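Local coordinates for putative glycosyltransferase (GalT1) (Streptococcus parasanguinis, PDB 4PHR), which probably acts as a glycosyltransferase, the part present here being the GT-D-fold domain of a longer protein, a domain that binds UDP and is seen with manganese, at residues 20-34 and 63-77. Sequence-based numbering, arbitrary orientation.
Sequences SLKYIKHNHASVVRF and ILQTKSDEKLLVCLP. With UDP (uridine-5'-diphosphate), chain B.
Lys71 O takes two bonds, one from Ser30 N at 2.8 Å and one from a water that also accepts from Ser30 OG, a hydroxyl also bonded to Thr217. From here strands 30-33 and 72-76 run parallel, their backbone bonds alternating through Leu73 N to Ser30 O, Val32 N to Leu73 O, Cys75 N to Val32 O and Phe34 N to Cys75 O. Helix 17-27 packs over the face bearing Leu73. With CG anti to the backbone N (chi1 -178°), Tyr23 reaches from the helix toward residues 68-70 and its OH donates to Asp69 O at 2.5 Å, from well above the carbonyl plane. Leu73 CD1 sits over one face of this ring, 4.0 Å from the centroid, a CH-pi contact, while Leu73 CD2 meets Ile24 CG1 at 3.9 Å. On the other side of the sheet Val32 and Val74 lie side by side, and Val32 CG1 also touches Ile63 CG2 at 4.1 Å. Beyond them Leu64 CD1 lies over the centre of one Phe34 ring face, another CH-pi contact, tying helix 54-64 to the residue after strand 30-33. Arg33 lays CG against Cys75 CB, then bends at chi3 toward UDP, where NH1 donates to O3B at 2.8 Å (156°) and NH2 also bonds O3B; Asp225 forms a salt bridge with NH2. Strand 30-33 thus presents a guanidinium that would partly offset the diphosphate charge, its own charge shared with Asp225.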
# COMPACT_ATOMS: atom_id res chain seq x y z
N SER A 20 -1.38 6.56 -12.52
CA SER A 20 -1.89 6.77 -11.17
C SER A 20 -1.14 7.88 -10.47
O SER A 20 -1.73 8.73 -9.80
CB SER A 20 -1.80 5.49 -10.33
OG SER A 20 -2.83 4.60 -10.69
N LEU A 21 0.17 7.88 -10.62
CA LEU A 21 1.00 8.90 -9.98
C LEU A 21 0.71 10.29 -10.53
O LEU A 21 0.69 11.27 -9.78
CB LEU A 21 2.48 8.54 -10.11
CG LEU A 21 2.88 7.35 -9.23
CD1 LEU A 21 4.27 6.83 -9.60
CD2 LEU A 21 2.82 7.72 -7.74
N LYS A 22 0.47 10.39 -11.84
CA LYS A 22 0.14 11.68 -12.44
C LYS A 22 -1.17 12.19 -11.86
O LYS A 22 -1.31 13.38 -11.58
CB LYS A 22 0.04 11.58 -13.97
CG LYS A 22 1.37 11.37 -14.66
CD LYS A 22 1.17 10.98 -16.12
CE LYS A 22 2.50 10.80 -16.82
NZ LYS A 22 2.36 9.98 -18.06
N TYR A 23 -2.11 11.28 -11.69
CA TYR A 23 -3.40 11.61 -11.09
C TYR A 23 -3.23 12.15 -9.67
O TYR A 23 -3.81 13.17 -9.31
CB TYR A 23 -4.30 10.38 -11.09
CG TYR A 23 -5.69 10.60 -10.54
CD1 TYR A 23 -5.90 10.80 -9.19
CD2 TYR A 23 -6.79 10.60 -11.38
CE1 TYR A 23 -7.16 10.99 -8.68
CE2 TYR A 23 -8.06 10.79 -10.89
CZ TYR A 23 -8.25 10.99 -9.54
OH TYR A 23 -9.51 11.18 -9.04
N ILE A 24 -2.47 11.43 -8.85
CA ILE A 24 -2.28 11.81 -7.46
C ILE A 24 -1.66 13.20 -7.34
O ILE A 24 -2.11 14.02 -6.54
CB ILE A 24 -1.41 10.77 -6.71
CG1 ILE A 24 -2.10 9.40 -6.70
CG2 ILE A 24 -1.12 11.25 -5.29
CD1 ILE A 24 -1.15 8.22 -6.47
N LYS A 25 -0.65 13.47 -8.15
CA LYS A 25 0.06 14.75 -8.13
C LYS A 25 -0.79 15.91 -8.63
O LYS A 25 -0.88 16.95 -7.97
CB LYS A 25 1.32 14.67 -8.98
CG LYS A 25 2.36 13.75 -8.41
CD LYS A 25 3.48 13.54 -9.40
CE LYS A 25 4.46 12.52 -8.86
NZ LYS A 25 5.60 12.31 -9.78
N HIS A 26 -1.38 15.73 -9.80
CA HIS A 26 -2.20 16.78 -10.39
C HIS A 26 -3.28 17.18 -9.39
O HIS A 26 -3.67 18.34 -9.29
CB HIS A 26 -2.85 16.28 -11.68
CG HIS A 26 -3.76 17.27 -12.33
ND1 HIS A 26 -5.13 17.09 -12.40
CD2 HIS A 26 -3.51 18.47 -12.92
CE1 HIS A 26 -5.68 18.12 -13.02
NE2 HIS A 26 -4.72 18.97 -13.34
N ASN A 27 -3.72 16.20 -8.61
CA ASN A 27 -4.88 16.37 -7.76
C ASN A 27 -4.57 16.50 -6.26
O ASN A 27 -5.44 16.88 -5.47
CB ASN A 27 -5.86 15.22 -8.01
CG ASN A 27 -6.42 15.26 -9.43
OD1 ASN A 27 -6.81 16.32 -9.92
ND2 ASN A 27 -6.44 14.11 -10.10
N HIS A 28 -3.33 16.22 -5.89
CA HIS A 28 -2.95 16.16 -4.48
C HIS A 28 -3.89 15.24 -3.72
O HIS A 28 -4.33 15.55 -2.60
CB HIS A 28 -2.95 17.56 -3.85
CG HIS A 28 -2.18 18.58 -4.63
ND1 HIS A 28 -2.78 19.58 -5.35
CD2 HIS A 28 -0.85 18.73 -4.81
CE1 HIS A 28 -1.86 20.32 -5.94
NE2 HIS A 28 -0.67 19.83 -5.63
N ALA A 29 -4.19 14.09 -4.32
CA ALA A 29 -5.18 13.17 -3.78
C ALA A 29 -4.61 12.25 -2.70
O ALA A 29 -3.43 11.89 -2.73
CB ALA A 29 -5.78 12.34 -4.90
N SER A 30 -5.46 11.88 -1.76
CA SER A 30 -5.16 10.74 -0.90
C SER A 30 -5.24 9.47 -1.75
O SER A 30 -5.80 9.48 -2.85
CB SER A 30 -6.16 10.66 0.25
OG SER A 30 -5.96 11.71 1.17
N VAL A 31 -4.70 8.37 -1.24
CA VAL A 31 -4.69 7.13 -1.98
C VAL A 31 -4.97 5.97 -1.04
O VAL A 31 -4.30 5.83 -0.02
CB VAL A 31 -3.32 6.86 -2.65
CG1 VAL A 31 -3.37 5.56 -3.47
CG2 VAL A 31 -2.92 8.03 -3.53
N VAL A 32 -5.96 5.15 -1.39
CA VAL A 32 -6.21 3.91 -0.67
C VAL A 32 -6.08 2.76 -1.66
O VAL A 32 -6.61 2.83 -2.78
CB VAL A 32 -7.60 3.93 0.02
CG1 VAL A 32 -8.72 4.11 -0.98
CG2 VAL A 32 -7.81 2.68 0.84
N ARG A 33 -5.37 1.70 -1.27
CA ARG A 33 -5.12 0.58 -2.18
C ARG A 33 -5.78 -0.70 -1.66
O ARG A 33 -5.63 -1.06 -0.50
CB ARG A 33 -3.62 0.35 -2.38
CG ARG A 33 -2.82 1.58 -2.88
CD ARG A 33 -1.28 1.30 -2.90
NE ARG A 33 -0.91 0.84 -1.57
CZ ARG A 33 -0.81 -0.43 -1.18
NH1 ARG A 33 -0.85 -1.44 -2.06
NH2 ARG A 33 -0.61 -0.68 0.10
N PHE A 34 -6.52 -1.39 -2.51
CA PHE A 34 -7.09 -2.68 -2.14
C PHE A 34 -6.25 -3.77 -2.78
O PHE A 34 -6.10 -3.81 -4.00
CB PHE A 34 -8.56 -2.79 -2.55
CG PHE A 34 -9.47 -1.98 -1.69
CD1 PHE A 34 -9.58 -0.61 -1.86
CD2 PHE A 34 -10.18 -2.59 -0.66
CE1 PHE A 34 -10.40 0.14 -1.03
CE2 PHE A 34 -11.00 -1.85 0.16
CZ PHE A 34 -11.11 -0.49 -0.02
N ILE A 63 -15.38 1.79 2.16
CA ILE A 63 -14.37 2.59 1.49
C ILE A 63 -14.30 2.23 0.00
O ILE A 63 -14.18 3.11 -0.86
CB ILE A 63 -12.99 2.44 2.18
CG1 ILE A 63 -13.07 2.99 3.61
CG2 ILE A 63 -11.91 3.15 1.38
CD1 ILE A 63 -12.01 2.45 4.53
N LEU A 64 -14.44 0.95 -0.31
CA LEU A 64 -14.38 0.50 -1.70
C LEU A 64 -15.50 1.11 -2.55
O LEU A 64 -15.36 1.25 -3.76
CB LEU A 64 -14.44 -1.03 -1.76
CG LEU A 64 -14.35 -1.65 -3.15
CD1 LEU A 64 -13.03 -1.27 -3.82
CD2 LEU A 64 -14.49 -3.16 -3.05
N GLN A 65 -16.60 1.49 -1.90
CA GLN A 65 -17.74 2.09 -2.60
C GLN A 65 -17.53 3.58 -2.90
O GLN A 65 -18.30 4.17 -3.67
CB GLN A 65 -19.03 1.90 -1.80
CG GLN A 65 -19.35 0.44 -1.50
CD GLN A 65 -19.64 -0.37 -2.75
OE1 GLN A 65 -20.28 0.12 -3.68
NE2 GLN A 65 -19.18 -1.61 -2.77
N THR A 66 -16.51 4.17 -2.30
CA THR A 66 -16.21 5.59 -2.48
C THR A 66 -15.72 5.86 -3.89
O THR A 66 -14.83 5.17 -4.37
CB THR A 66 -15.10 6.07 -1.53
OG1 THR A 66 -15.31 5.54 -0.23
CG2 THR A 66 -15.06 7.59 -1.47
N LYS A 67 -16.29 6.87 -4.54
CA LYS A 67 -15.84 7.24 -5.87
C LYS A 67 -14.46 7.88 -5.79
O LYS A 67 -14.15 8.61 -4.85
CB LYS A 67 -16.83 8.22 -6.50
CG LYS A 67 -16.90 8.16 -8.01
CD LYS A 67 -17.59 6.89 -8.48
CE LYS A 67 -18.79 7.21 -9.36
NZ LYS A 67 -19.45 5.99 -9.90
N SER A 68 -13.61 7.59 -6.78
CA SER A 68 -12.35 8.30 -6.92
C SER A 68 -12.64 9.71 -7.45
O SER A 68 -13.39 9.88 -8.42
CB SER A 68 -11.41 7.58 -7.89
OG SER A 68 -10.90 6.39 -7.33
N ASP A 69 -12.07 10.71 -6.79
CA ASP A 69 -12.19 12.10 -7.24
C ASP A 69 -10.88 12.82 -6.95
O ASP A 69 -9.85 12.19 -6.76
CB ASP A 69 -13.38 12.79 -6.58
CG ASP A 69 -13.18 13.02 -5.09
OD1 ASP A 69 -12.24 12.45 -4.50
OD2 ASP A 69 -13.99 13.78 -4.50
N GLU A 70 -10.91 14.15 -6.91
CA GLU A 70 -9.67 14.89 -6.72
C GLU A 70 -9.15 14.76 -5.28
O GLU A 70 -7.99 15.08 -5.00
CB GLU A 70 -9.82 16.35 -7.16
CG GLU A 70 -8.55 16.91 -7.78
CD GLU A 70 -8.77 18.17 -8.61
OE1 GLU A 70 -9.93 18.46 -8.97
OE2 GLU A 70 -7.77 18.86 -8.89
N LYS A 71 -10.00 14.28 -4.37
CA LYS A 71 -9.60 14.10 -2.97
C LYS A 71 -9.00 12.73 -2.67
O LYS A 71 -8.17 12.60 -1.77
CB LYS A 71 -10.78 14.31 -2.03
CG LYS A 71 -11.38 15.71 -2.05
CD LYS A 71 -12.10 15.99 -0.74
CE LYS A 71 -13.00 17.21 -0.84
NZ LYS A 71 -14.22 16.94 -1.66
N LEU A 72 -9.43 11.71 -3.41
CA LEU A 72 -9.06 10.34 -3.09
C LEU A 72 -9.06 9.46 -4.33
O LEU A 72 -10.03 9.45 -5.09
CB LEU A 72 -10.03 9.76 -2.06
CG LEU A 72 -9.83 8.29 -1.70
CD1 LEU A 72 -8.56 8.12 -0.90
CD2 LEU A 72 -11.03 7.77 -0.92
N LEU A 73 -7.98 8.72 -4.52
CA LEU A 73 -7.90 7.71 -5.56
C LEU A 73 -8.03 6.34 -4.89
O LEU A 73 -7.25 6.00 -3.99
CB LEU A 73 -6.55 7.80 -6.28
CG LEU A 73 -6.31 6.87 -7.46
CD1 LEU A 73 -7.34 7.10 -8.56
CD2 LEU A 73 -4.89 7.05 -8.00
N VAL A 74 -9.04 5.58 -5.32
CA VAL A 74 -9.25 4.22 -4.83
C VAL A 74 -8.62 3.26 -5.83
O VAL A 74 -8.90 3.35 -7.03
CB VAL A 74 -10.76 3.92 -4.67
CG1 VAL A 74 -10.97 2.47 -4.23
CG2 VAL A 74 -11.40 4.89 -3.67
N CYS A 75 -7.78 2.35 -5.35
CA CYS A 75 -6.95 1.52 -6.23
C CYS A 75 -7.28 0.04 -6.14
O CYS A 75 -7.65 -0.45 -5.08
CB CYS A 75 -5.46 1.71 -5.90
SG CYS A 75 -4.89 3.41 -5.99
N LEU A 76 -7.11 -0.66 -7.27
CA LEU A 76 -7.25 -2.11 -7.34
C LEU A 76 -5.99 -2.72 -7.96
O LEU A 76 -5.21 -2.02 -8.60
CB LEU A 76 -8.42 -2.47 -8.25
CG LEU A 76 -9.80 -2.64 -7.61
CD1 LEU A 76 -10.04 -1.72 -6.45
CD2 LEU A 76 -10.89 -2.51 -8.68
N PRO A 77 -5.80 -4.03 -7.78
CA PRO A 77 -4.66 -4.66 -8.45
C PRO A 77 -4.74 -4.47 -9.96
O PRO A 77 -5.81 -4.63 -10.56
CB PRO A 77 -4.81 -6.14 -8.05
CG PRO A 77 -5.62 -6.13 -6.76
CD PRO A 77 -6.59 -4.99 -6.99
N1 UDP B . 1.74 -3.72 8.65
C2 UDP B . 1.88 -3.34 9.96
N3 UDP B . 0.91 -3.68 10.88
C4 UDP B . -0.20 -4.39 10.49
C5 UDP B . -0.35 -4.77 9.16
C6 UDP B . 0.71 -4.55 8.29
O2 UDP B . 2.87 -2.72 10.33
O4 UDP B . -1.06 -4.64 11.34
C1' UDP B . 2.75 -3.28 7.67
C2' UDP B . 3.77 -4.26 7.16
O2' UDP B . 4.83 -4.41 8.08
C3' UDP B . 4.21 -3.56 5.89
C4' UDP B . 2.93 -2.89 5.41
O4' UDP B . 2.03 -2.89 6.52
O3' UDP B . 5.16 -2.56 6.20
C5' UDP B . 2.32 -3.61 4.21
O5' UDP B . 1.10 -2.97 3.88
PA UDP B . 0.16 -3.49 2.68
O1A UDP B . -0.37 -4.82 3.01
O2A UDP B . -0.84 -2.42 2.44
O3A UDP B . 1.23 -3.63 1.47
PB UDP B . 1.08 -3.95 -0.12
O1B UDP B . 1.54 -5.35 -0.29
O2B UDP B . 2.00 -2.97 -0.76
O3B UDP B . -0.36 -3.78 -0.52
O HOH W 1 -7.33 14.34 0.33